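Local coordinates for Orf34 (Pseudomonas syringae pv. syringae, PDB 5KLP), which acetylates serine and threonine residues of host proteins, and host tubulin, with inositol hexakisphosphate as its cofactor, and so weakens plant immunity, at residues A71-R79 and E332-A340. The protein carries 10 engineered substitutions. Residues are numbered along the deposited sequence; the frame is centred on the assembly and turned at random.
Sequences AMVYIENQR and EIKRVLAAA. Engineered in segment 332-340: Ala339 (natural residue Glu), Ala340 (natural residue Glu). With IHP (inositol hexakisphosphate), chain D.
NH1 of Arg335 is gripped from two directions: it donates to Glu76 OE2 at 2.9 Å, the oxygen lying close to the guanidinium plane of Arg335, the nitrogen on the syn side of the carboxylate but tilted somewhat from its plane, and to phosphate oxygen O22 of the inositol hexakisphosphate at 2.9 Å. NH2 of Arg335 adds a more bent bond to O22. The side chain reaches the ligand because it runs extended from CG to NE. Flat against this guanidinium lies that of Arg79, the two centres 3.4 Å apart and the planes only 13° from parallel, an offset stack whose charge is probably balanced by the phosphates and by Glu76 at its edges. Arg79 bends at chi3 (57°), and in that posture NH1 meets the syn lone pair of Glu76 OE1 at 2.7 Å while NH2 donates to phosphate oxygen O41. Glu76 therefore spends one oxygen on each arginine. Its OE2 also sits 2.5 Å from Glu332 OE1, the two carboxylates almost coplanar, so one of the two acids is probably protonated. Glu332 OE2 faces Arg335 from well out of the guanidinium plane, through charge alone.

Away from the ligand the two helical segments, whose axes cross at 76°, pack through apolar groups. CG2 of Val336 takes Met72 CG at 3.6 Å and also touches Ile75 CG1, while Ile75 CD1 rests on the engineered Ala339. Met72 and Glu332 both continue onto Leu194 of helix 189-202, and Lys199 and Lys202 of that helix bind the same ligand. The chemistry illustrates how a polyanion can join helices far apart in sequence: phosphates and glutamates together probably neutralise the paired arginines, so cofactor binding would be expected to steady helix 324-340 against helix 61-79, consistent with allosteric control of the enzyme.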
loop_
_atom_site.group_PDB
_atom_site.type_symbol
_atom_site.label_atom_id
_atom_site.label_comp_id
_atom_site.label_asym_id
_atom_site.label_seq_id
_atom_site.Cartn_x
_atom_site.Cartn_y
_atom_site.Cartn_z
ATOM N N ALA A 71 -6.959 3.526 14.622
ATOM C CA ALA A 71 -8.382 3.213 14.753
ATOM C C ALA A 71 -8.851 2.338 13.596
ATOM O O ALA A 71 -9.602 1.380 13.788
ATOM C CB ALA A 71 -9.210 4.482 14.830
HETATM N N MSE A 72 -8.395 2.649 12.391
HETATM C CA MSE A 72 -8.794 1.862 11.240
HETATM C C MSE A 72 -8.136 0.488 11.261
HETATM O O MSE A 72 -8.749 -0.512 10.889
HETATM C CB MSE A 72 -8.465 2.609 9.949
HETATM C CG MSE A 72 -9.279 3.874 9.770
HETATM SE SE MSE A 72 -8.670 4.912 8.225
HETATM C CE MSE A 72 -7.179 5.850 9.054
ATOM N N VAL A 73 -6.888 0.426 11.706
ATOM C CA VAL A 73 -6.214 -0.870 11.812
ATOM C C VAL A 73 -6.932 -1.782 12.799
ATOM O O VAL A 73 -7.169 -2.967 12.530
ATOM C CB VAL A 73 -4.752 -0.698 12.251
ATOM C CG1 VAL A 73 -4.181 -2.020 12.735
ATOM C CG2 VAL A 73 -3.926 -0.105 11.119
ATOM N N TYR A 74 -7.280 -1.211 13.948
ATOM C CA TYR A 74 -7.993 -1.926 15.004
ATOM C C TYR A 74 -9.323 -2.505 14.474
ATOM O O TYR A 74 -9.689 -3.638 14.781
ATOM C CB TYR A 74 -8.215 -0.998 16.199
ATOM C CG TYR A 74 -8.871 -1.660 17.380
ATOM C CD1 TYR A 74 -8.145 -2.524 18.191
ATOM C CD2 TYR A 74 -10.189 -1.399 17.715
ATOM C CE1 TYR A 74 -8.722 -3.129 19.287
ATOM C CE2 TYR A 74 -10.774 -1.994 18.818
ATOM C CZ TYR A 74 -10.034 -2.857 19.596
ATOM O OH TYR A 74 -10.611 -3.459 20.682
ATOM N N ILE A 75 -10.057 -1.709 13.703
ATOM C CA ILE A 75 -11.336 -2.142 13.136
ATOM C C ILE A 75 -11.143 -3.245 12.080
ATOM O O ILE A 75 -11.839 -4.260 12.063
ATOM C CB ILE A 75 -12.067 -0.957 12.444
ATOM C CG1 ILE A 75 -12.552 0.076 13.465
ATOM C CG2 ILE A 75 -13.194 -1.456 11.564
ATOM C CD1 ILE A 75 -13.446 -0.469 14.513
ATOM N N GLU A 76 -10.159 -3.059 11.220
ATOM C CA GLU A 76 -9.956 -4.007 10.129
ATOM C C GLU A 76 -9.447 -5.352 10.651
ATOM O O GLU A 76 -9.807 -6.403 10.124
ATOM C CB GLU A 76 -8.987 -3.429 9.095
ATOM C CG GLU A 76 -9.555 -2.316 8.204
ATOM C CD GLU A 76 -10.761 -2.755 7.353
ATOM O OE1 GLU A 76 -11.071 -3.960 7.293
ATOM O OE2 GLU A 76 -11.386 -1.890 6.705
ATOM N N ASN A 77 -8.657 -5.328 11.722
ATOM C CA ASN A 77 -8.208 -6.571 12.331
ATOM C C ASN A 77 -9.373 -7.393 12.860
ATOM O O ASN A 77 -9.328 -8.628 12.869
ATOM C CB ASN A 77 -7.213 -6.299 13.458
ATOM C CG ASN A 77 -5.798 -6.144 12.954
ATOM O OD1 ASN A 77 -5.442 -6.676 11.897
ATOM N ND2 ASN A 77 -4.973 -5.426 13.713
ATOM N N GLN A 78 -10.409 -6.695 13.308
ATOM C CA GLN A 78 -11.626 -7.329 13.783
ATOM C C GLN A 78 -12.503 -7.811 12.646
ATOM O O GLN A 78 -13.048 -8.898 12.730
ATOM C CB GLN A 78 -12.403 -6.376 14.678
ATOM C CG GLN A 78 -11.612 -6.007 15.900
ATOM C CD GLN A 78 -11.144 -7.218 16.679
ATOM O OE1 GLN A 78 -9.951 -7.522 16.715
ATOM N NE2 GLN A 78 -12.084 -7.923 17.299
ATOM N N ARG A 79 -12.653 -6.997 11.602
ATOM C CA ARG A 79 -13.485 -7.378 10.461
ATOM C C ARG A 79 -12.927 -8.632 9.786
ATOM O O ARG A 79 -13.679 -9.467 9.288
ATOM C CB ARG A 79 -13.570 -6.250 9.419
ATOM C CG ARG A 79 -14.237 -4.973 9.930
ATOM C CD ARG A 79 -14.446 -3.902 8.847
ATOM N NE ARG A 79 -15.227 -4.382 7.704
ATOM C CZ ARG A 79 -14.734 -4.828 6.551
ATOM N NH1 ARG A 79 -13.420 -4.868 6.334
ATOM N NH2 ARG A 79 -15.570 -5.236 5.602
ATOM N N GLU A 332 -13.283 3.436 4.885
ATOM C CA GLU A 332 -12.611 3.078 6.131
ATOM C C GLU A 332 -13.162 3.854 7.333
ATOM O O GLU A 332 -13.353 3.292 8.403
ATOM C CB GLU A 332 -11.115 3.303 5.998
ATOM C CG GLU A 332 -10.502 2.375 4.971
ATOM C CD GLU A 332 -10.910 0.937 5.219
ATOM O OE1 GLU A 332 -10.322 0.320 6.139
ATOM O OE2 GLU A 332 -11.819 0.433 4.512
ATOM N N ILE A 333 -13.409 5.142 7.142
ATOM C CA ILE A 333 -13.955 5.975 8.218
ATOM C C ILE A 333 -15.345 5.480 8.588
ATOM O O ILE A 333 -15.673 5.319 9.776
ATOM C CB ILE A 333 -13.983 7.447 7.797
ATOM C CG1 ILE A 333 -12.551 7.926 7.540
ATOM C CG2 ILE A 333 -14.673 8.310 8.854
ATOM C CD1 ILE A 333 -12.460 9.324 7.009
ATOM N N LYS A 334 -16.138 5.179 7.563
ATOM C CA LYS A 334 -17.451 4.574 7.767
ATOM C C LYS A 334 -17.347 3.276 8.584
ATOM O O LYS A 334 -18.101 3.066 9.529
ATOM C CB LYS A 334 -18.120 4.293 6.419
ATOM C CG LYS A 334 -19.541 3.743 6.511
ATOM C CD LYS A 334 -19.975 3.162 5.168
ATOM C CE LYS A 334 -21.308 2.433 5.269
ATOM N NZ LYS A 334 -21.884 2.124 3.925
ATOM N N ARG A 335 -16.402 2.414 8.242
ATOM C CA ARG A 335 -16.241 1.184 9.005
ATOM C C ARG A 335 -15.905 1.477 10.472
ATOM O O ARG A 335 -16.407 0.808 11.374
ATOM C CB ARG A 335 -15.183 0.304 8.361
ATOM C CG ARG A 335 -15.707 -0.399 7.118
ATOM C CD ARG A 335 -14.579 -1.097 6.345
ATOM N NE ARG A 335 -15.106 -1.697 5.129
ATOM C CZ ARG A 335 -14.363 -2.323 4.221
ATOM N NH1 ARG A 335 -13.056 -2.450 4.407
ATOM N NH2 ARG A 335 -14.937 -2.826 3.139
ATOM N N VAL A 336 -15.062 2.478 10.709
ATOM C CA VAL A 336 -14.727 2.844 12.085
ATOM C C VAL A 336 -15.952 3.389 12.823
ATOM O O VAL A 336 -16.276 2.933 13.927
ATOM C CB VAL A 336 -13.605 3.876 12.133
ATOM C CG1 VAL A 336 -13.410 4.359 13.564
ATOM C CG2 VAL A 336 -12.323 3.259 11.608
ATOM N N LEU A 337 -16.658 4.328 12.197
ATOM C CA LEU A 337 -17.791 4.978 12.855
ATOM C C LEU A 337 -18.940 3.998 13.050
ATOM O O LEU A 337 -19.715 4.113 14.012
ATOM C CB LEU A 337 -18.254 6.208 12.069
ATOM C CG LEU A 337 -17.267 7.376 12.106
ATOM C CD1 LEU A 337 -17.785 8.560 11.292
ATOM C CD2 LEU A 337 -16.973 7.792 13.555
ATOM N N ALA A 338 -19.049 3.032 12.144
ATOM C CA ALA A 338 -20.106 2.024 12.237
ATOM C C ALA A 338 -19.949 1.211 13.527
ATOM O O ALA A 338 -20.936 0.872 14.193
ATOM C CB ALA A 338 -20.089 1.120 11.025
ATOM N N ALA A 339 -18.711 0.885 13.880
ATOM C CA ALA A 339 -18.471 0.201 15.148
ATOM C C ALA A 339 -18.836 1.107 16.330
ATOM O O ALA A 339 -19.394 0.655 17.330
ATOM C CB ALA A 339 -17.019 -0.241 15.250
ATOM N N ALA A 340 -18.517 2.392 16.212
ATOM C CA ALA A 340 -18.758 3.321 17.311
ATOM C C ALA A 340 -20.247 3.645 17.463
ATOM O O ALA A 340 -20.699 4.058 18.542
ATOM C CB ALA A 340 -17.949 4.604 17.102
HETATM C C1 IHP D . -15.379 -4.093 0.221
HETATM C C2 IHP D . -14.082 -3.338 -0.319
HETATM C C3 IHP D . -14.122 -2.337 -1.537
HETATM C C4 IHP D . -15.552 -2.238 -2.247
HETATM C C5 IHP D . -16.535 -3.374 -2.042
HETATM C C6 IHP D . -16.650 -3.530 -0.532
HETATM O O11 IHP D . -15.263 -5.396 0.177
HETATM P P1 IHP D . -15.356 -6.560 1.403
HETATM O O21 IHP D . -14.313 -7.649 1.164
HETATM O O31 IHP D . -16.743 -7.212 1.393
HETATM O O41 IHP D . -15.131 -6.024 2.806
HETATM O O12 IHP D . -12.980 -4.157 -0.409
HETATM P P2 IHP D . -11.677 -3.803 0.595
HETATM O O22 IHP D . -12.124 -3.874 2.071
HETATM O O32 IHP D . -10.462 -4.720 0.408
HETATM O O42 IHP D . -11.263 -2.330 0.362
HETATM O O13 IHP D . -13.230 -2.743 -2.350
HETATM P P3 IHP D . -11.806 -2.118 -3.002
HETATM O O23 IHP D . -10.679 -1.723 -2.047
HETATM O O33 IHP D . -11.438 -3.427 -3.698
HETATM O O43 IHP D . -12.022 -0.994 -4.011
HETATM O O14 IHP D . -15.440 -1.972 -3.557
HETATM P P4 IHP D . -15.588 -0.480 -4.173
HETATM O O24 IHP D . -14.312 0.340 -3.975
HETATM O O34 IHP D . -15.954 -0.507 -5.671
HETATM O O44 IHP D . -16.724 0.285 -3.468
HETATM O O15 IHP D . -16.317 -4.493 -2.752
HETATM P P5 IHP D . -17.345 -5.028 -4.003
HETATM O O25 IHP D . -18.330 -3.925 -4.406
HETATM O O35 IHP D . -16.525 -5.406 -5.267
HETATM O O45 IHP D . -18.171 -6.253 -3.597
HETATM O O16 IHP D . -17.733 -4.237 -0.215
HETATM P P6 IHP D . -18.665 -3.983 1.104
HETATM O O26 IHP D . -18.767 -2.488 1.401
HETATM O O36 IHP D . -20.083 -4.546 0.906
HETATM O O46 IHP D . -18.072 -4.683 2.332
#